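Local coordinates for thymidylate synthase ThyX (Streptomyces cacaoi subsp. asoensis, PDB 4P5A), which probably methylates dUMP or UMP as an FAD-dependent homotetramer that takes the methyl group from methylenetetrahydrofolate, at residues D23-R31 with S48-L56. Numbering follows the deposited sequence.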
ATOM      1  N   ASP B  23      15.037 -17.613  -6.969  1.00  9.43           N
ATOM      2  CA  ASP B  23      16.078 -16.679  -6.716  1.00  9.81           C
ATOM      3  C   ASP B  23      16.542 -15.943  -7.930  1.00 10.50           C
ATOM      4  O   ASP B  23      16.900 -14.788  -7.872  1.00 10.43           O
ATOM      5  CB  ASP B  23      17.289 -17.469  -6.126  1.00 12.69           C
ATOM      6  CG  ASP B  23      16.979 -18.119  -4.699  1.00 10.63           C
ATOM      7  OD1 ASP B  23      17.277 -19.331  -4.488  1.00 10.16           O
ATOM      8  OD2 ASP B  23      16.410 -17.421  -3.783  1.00 10.65           O
ATOM      9  N   LEU B  24      16.512 -16.626  -9.078  1.00 10.92           N
ATOM     10  CA  LEU B  24      16.876 -15.960 -10.317  1.00 14.15           C
ATOM     11  C   LEU B  24      16.000 -14.743 -10.610  1.00 14.05           C
ATOM     12  O   LEU B  24      16.501 -13.757 -11.148  1.00 15.26           O
ATOM     13  CB  LEU B  24      16.752 -16.966 -11.445  1.00 16.02           C
ATOM     14  CG  LEU B  24      16.872 -16.258 -12.792  1.00 21.54           C
ATOM     15  CD1 LEU B  24      18.344 -15.881 -13.185  1.00 19.98           C
ATOM     16  CD2 LEU B  24      16.104 -17.053 -13.904  1.00 25.99           C
ATOM     17  N   ALA B  25      14.736 -14.801 -10.222  1.00 14.50           N
ATOM     18  CA  ALA B  25      13.844 -13.636 -10.487  1.00 16.18           C
ATOM     19  C   ALA B  25      14.329 -12.390  -9.732  1.00 15.41           C
ATOM     20  O   ALA B  25      14.121 -11.244 -10.180  1.00 14.84           O
ATOM     21  CB  ALA B  25      12.340 -14.027 -10.051  1.00 15.77           C
ATOM     22  N   VAL B  26      14.941 -12.601  -8.566  1.00  9.88           N
ATOM     23  CA  VAL B  26      15.479 -11.449  -7.810  1.00 10.47           C
ATOM     24  C   VAL B  26      16.679 -10.850  -8.470  1.00 11.21           C
ATOM     25  O   VAL B  26      16.811  -9.652  -8.522  1.00 11.89           O
ATOM     26  CB  VAL B  26      15.920 -11.924  -6.425  1.00  9.19           C
ATOM     27  CG1 VAL B  26      16.449 -10.703  -5.492  1.00 10.36           C
ATOM     28  CG2 VAL B  26      14.785 -12.612  -5.755  1.00  9.53           C
ATOM     29  N   VAL B  27      17.641 -11.731  -8.889  1.00 12.21           N
ATOM     30  CA  VAL B  27      18.874 -11.323  -9.513  1.00 13.45           C
ATOM     31  C   VAL B  27      18.553 -10.536 -10.805  1.00 12.66           C
ATOM     32  O   VAL B  27      19.172  -9.487 -11.054  1.00 12.90           O
ATOM     33  CB  VAL B  27      19.678 -12.626  -9.913  1.00 15.07           C
ATOM     34  CG1 VAL B  27      20.888 -12.228 -10.830  1.00 22.44           C
ATOM     35  CG2 VAL B  27      20.111 -13.379  -8.572  1.00 19.34           C
ATOM     36  N   LYS B  28      17.597 -11.065 -11.557  1.00 12.01           N
ATOM     37  CA  LYS B  28      17.239 -10.385 -12.883  1.00 15.29           C
ATOM     38  C   LYS B  28      16.703  -8.999 -12.590  1.00 14.51           C
ATOM     39  O   LYS B  28      17.057  -8.068 -13.308  1.00 14.47           O
ATOM     40  CB  LYS B  28      16.224 -11.192 -13.664  1.00 15.83           C
ATOM     41  CG  LYS B  28      16.868 -12.471 -14.322  1.00 17.52           C
ATOM     42  CD  LYS B  28      15.788 -13.307 -14.997  1.00 28.33           C
ATOM     43  CE  LYS B  28      15.807 -13.211 -16.545  1.00 36.78           C
ATOM     44  NZ  LYS B  28      14.539 -13.768 -17.224  1.00 39.27           N
ATOM     45  N   ALA B  29      15.790  -8.886 -11.609  1.00 12.74           N
ATOM     46  CA  ALA B  29      15.172  -7.562 -11.264  1.00 13.57           C
ATOM     47  C   ALA B  29      16.235  -6.642 -10.757  1.00 13.16           C
ATOM     48  O   ALA B  29      16.370  -5.502 -11.184  1.00 15.40           O
ATOM     49  CB  ALA B  29      14.101  -7.735 -10.207  1.00 14.39           C
ATOM     50  N   ALA B  30      17.152  -7.154  -9.914  1.00 14.46           N
ATOM     51  CA  ALA B  30      18.201  -6.315  -9.375  1.00 14.89           C
ATOM     52  C   ALA B  30      19.225  -5.789 -10.413  1.00 18.87           C
ATOM     53  O   ALA B  30      19.697  -4.618 -10.282  1.00 20.93           O
ATOM     54  CB  ALA B  30      19.027  -7.056  -8.274  1.00 14.19           C
ATOM     55  N   ARG B  31      19.575  -6.640 -11.357  1.00 17.44           N
ATOM     56  CA  ARG B  31      20.647  -6.291 -12.329  1.00 20.66           C
ATOM     57  C   ARG B  31      20.122  -5.616 -13.590  1.00 20.98           C
ATOM     58  O   ARG B  31      20.898  -5.395 -14.526  1.00 22.61           O
ATOM     59  CB  ARG B  31      21.374  -7.551 -12.781  1.00 20.18           C
ATOM     60  CG  ARG B  31      22.207  -8.114 -11.665  1.00 30.28           C
ATOM     61  CD  ARG B  31      23.423  -8.975 -12.220  1.00 41.55           C
ATOM     62  NE  ARG B  31      24.344  -9.355 -11.128  1.00 50.30           N
ATOM     63  CZ  ARG B  31      24.548 -10.620 -10.700  1.00 53.40           C
ATOM     64  NH1 ARG B  31      25.379 -10.872  -9.682  1.00 55.26           N
ATOM     65  NH2 ARG B  31      23.926 -11.638 -11.291  1.00 55.24           N
ATOM     66  N   SER B  48      27.682 -15.936  -7.792  1.00 22.33           N
ATOM     67  CA  SER B  48      27.273 -14.542  -7.960  1.00 22.25           C
ATOM     68  C   SER B  48      25.812 -14.427  -7.468  1.00 20.27           C
ATOM     69  O   SER B  48      25.485 -13.367  -6.955  1.00 18.89           O
ATOM     70  CB  SER B  48      27.228 -14.112  -9.443  1.00 24.65           C
ATOM     71  OG  SER B  48      26.393 -14.985 -10.256  1.00 29.06           O
ATOM     72  N   THR B  49      24.978 -15.468  -7.640  1.00 17.36           N
ATOM     73  CA  THR B  49      23.568 -15.325  -7.126  1.00 17.21           C
ATOM     74  C   THR B  49      23.528 -15.188  -5.599  1.00 14.74           C
ATOM     75  O   THR B  49      22.866 -14.272  -5.094  1.00 13.73           O
ATOM     76  CB  THR B  49      22.645 -16.413  -7.608  1.00 18.61           C
ATOM     77  OG1 THR B  49      22.428 -16.247  -9.021  1.00 21.97           O
ATOM     78  CG2 THR B  49      21.249 -16.421  -6.838  1.00 18.62           C
ATOM     79  N   ARG B  50      24.202 -16.089  -4.872  1.00 12.86           N
ATOM     80  CA  ARG B  50      24.255 -15.931  -3.398  1.00 13.14           C
ATOM     81  C   ARG B  50      24.930 -14.627  -3.015  1.00 13.26           C
ATOM     82  O   ARG B  50      24.495 -13.933  -2.041  1.00 12.14           O
ATOM     83  CB  ARG B  50      24.996 -17.090  -2.779  1.00 14.60           C
ATOM     84  CG  ARG B  50      25.068 -17.022  -1.334  1.00 14.00           C
ATOM     85  CD  ARG B  50      25.833 -18.252  -0.821  1.00 19.30           C
ATOM     86  NE  ARG B  50      25.954 -18.272   0.637  1.00 25.36           N
ATOM     87  CZ  ARG B  50      26.946 -17.701   1.366  1.00 28.43           C
ATOM     88  NH1 ARG B  50      27.942 -16.985   0.816  1.00 30.73           N
ATOM     89  NH2 ARG B  50      26.904 -17.823   2.669  1.00 24.85           N
ATOM     90  N   GLY B  51      26.057 -14.322  -3.678  1.00 13.43           N
ATOM     91  CA  GLY B  51      26.690 -12.988  -3.453  1.00 15.21           C
ATOM     92  C   GLY B  51      25.763 -11.771  -3.579  1.00 12.93           C
ATOM     93  O   GLY B  51      25.712 -10.927  -2.665  1.00 12.56           O
ATOM     94  N   LEU B  52      24.986 -11.728  -4.655  1.00 10.87           N
ATOM     95  CA  LEU B  52      24.143 -10.591  -4.890  1.00 13.89           C
ATOM     96  C   LEU B  52      22.978 -10.555  -3.849  1.00 11.00           C
ATOM     97  O   LEU B  52      22.645  -9.491  -3.282  1.00 12.53           O
ATOM     98  CB  LEU B  52      23.590 -10.716  -6.276  1.00 13.70           C
ATOM     99  CG  LEU B  52      22.866  -9.436  -6.834  1.00 18.79           C
ATOM    100  CD1 LEU B  52      21.807  -9.763  -7.818  1.00 24.29           C
ATOM    101  CD2 LEU B  52      22.992  -8.061  -6.218  1.00 20.76           C
ATOM    102  N   ILE B  53      22.423 -11.712  -3.583  1.00  9.51           N
ATOM    103  CA  ILE B  53      21.250 -11.769  -2.691  1.00 11.03           C
ATOM    104  C   ILE B  53      21.697 -11.384  -1.305  1.00 13.19           C
ATOM    105  O   ILE B  53      20.962 -10.706  -0.626  1.00 12.55           O
ATOM    106  CB  ILE B  53      20.591 -13.134  -2.761  1.00 10.96           C
ATOM    107  CG1 ILE B  53      19.762 -13.133  -4.114  1.00 13.37           C
ATOM    108  CG2 ILE B  53      19.686 -13.484  -1.547  1.00  9.98           C
ATOM    109  CD1 ILE B  53      19.152 -14.471  -4.526  1.00 15.11           C
ATOM    110  N   ARG B  54      22.866 -11.841  -0.880  1.00 12.12           N
ATOM    111  CA  ARG B  54      23.366 -11.441   0.482  1.00 13.29           C
ATOM    112  C   ARG B  54      23.618  -9.964   0.564  1.00 12.39           C
ATOM    113  O   ARG B  54      23.221  -9.356   1.566  1.00 13.13           O
ATOM    114  CB  ARG B  54      24.566 -12.274   0.882  1.00 10.73           C
ATOM    115  CG  ARG B  54      24.219 -13.775   1.124  1.00 10.81           C
ATOM    116  CD  ARG B  54      25.544 -14.591   1.376  1.00 18.77           C
ATOM    117  NE  ARG B  54      26.446 -14.035   2.431  1.00 25.13           N
ATOM    118  CZ  ARG B  54      26.324 -14.242   3.756  1.00 29.16           C
ATOM    119  NH1 ARG B  54      27.277 -13.749   4.609  1.00 27.89           N
ATOM    120  NH2 ARG B  54      25.304 -14.974   4.249  1.00 25.32           N
ATOM    121  N   TYR B  55      24.135  -9.367  -0.484  1.00 11.99           N
ATOM    122  CA  TYR B  55      24.354  -7.953  -0.561  1.00 13.54           C
ATOM    123  C   TYR B  55      23.013  -7.213  -0.478  1.00 13.95           C
ATOM    124  O   TYR B  55      22.838  -6.261   0.322  1.00 14.37           O
ATOM    125  CB  TYR B  55      25.081  -7.569  -1.853  1.00 14.41           C
ATOM    126  CG  TYR B  55      25.037  -6.069  -2.104  1.00 19.60           C
ATOM    127  CD1 TYR B  55      25.865  -5.170  -1.388  1.00 24.91           C
ATOM    128  CD2 TYR B  55      24.152  -5.548  -3.034  1.00 23.65           C
ATOM    129  CE1 TYR B  55      25.765  -3.742  -1.636  1.00 27.88           C
ATOM    130  CE2 TYR B  55      24.037  -4.170  -3.285  1.00 30.44           C
ATOM    131  CZ  TYR B  55      24.832  -3.268  -2.586  1.00 32.06           C
ATOM    132  OH  TYR B  55      24.657  -1.910  -2.878  1.00 35.18           O
ATOM    133  N   LEU B  56      22.026  -7.666  -1.254  1.00 11.99           N
ATOM    134  CA  LEU B  56      20.753  -6.926  -1.142  1.00 11.98           C
ATOM    135  C   LEU B  56      20.156  -7.074   0.220  1.00 12.40           C
ATOM    136  O   LEU B  56      19.493  -6.124   0.690  1.00 13.87           O
ATOM    137  CB  LEU B  56      19.687  -7.491  -2.146  1.00 11.79           C
ATOM    138  CG  LEU B  56      20.147  -7.410  -3.610  1.00 13.41           C
ATOM    139  CD1 LEU B  56      19.323  -8.323  -4.498  1.00 12.69           C
ATOM    140  CD2 LEU B  56      20.153  -5.971  -4.159  1.00 14.94           C
TER
HETATM  141  O   HOH W   1      23.917 -14.579 -10.583  1.00 29.88           O
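Ser48 reaches Arg31 through a water: its OG lies unusually close to the O of water 1, which accepts from Arg31 NH2 at 3.0 Å, in the plane of the guanidinium. Thr49 joins the same water with OG1 at 2.7 Å; with OG1 beside the backbone N (chi1 -69°), CG2 is left anti to it and meets Val27 CG2 at 3.7 Å, the two side chains crossing at about a right angle. One turn on, Leu52 fills the middle of the interface, reaching across the 10.0 Å between axes that cross at 69°. Its CD1 presses on Val27 CA at 3.7 Å and on Ala30 CB, and also sits 4.0 Å above the guanidinium plane of Arg31, over its centre. Ile53 sends CD1 against Asp23 CB (3.9 Å), while the Asp23 carboxylate is hydrogen-bonded to Val226 N and Thr227 OG1 of helix 225-233. Leu56 closes the row, its CD1 3.9 Å from Val26 CG1 and also on Ala30 CB; its side chain touches His61, an FAD-binding residue. Chemically, the contact grades from an apolar core beside the FAD site to a water-bridged rim, where the water at its edge and Leu52 over one face would together limit the turning of the guanidinium.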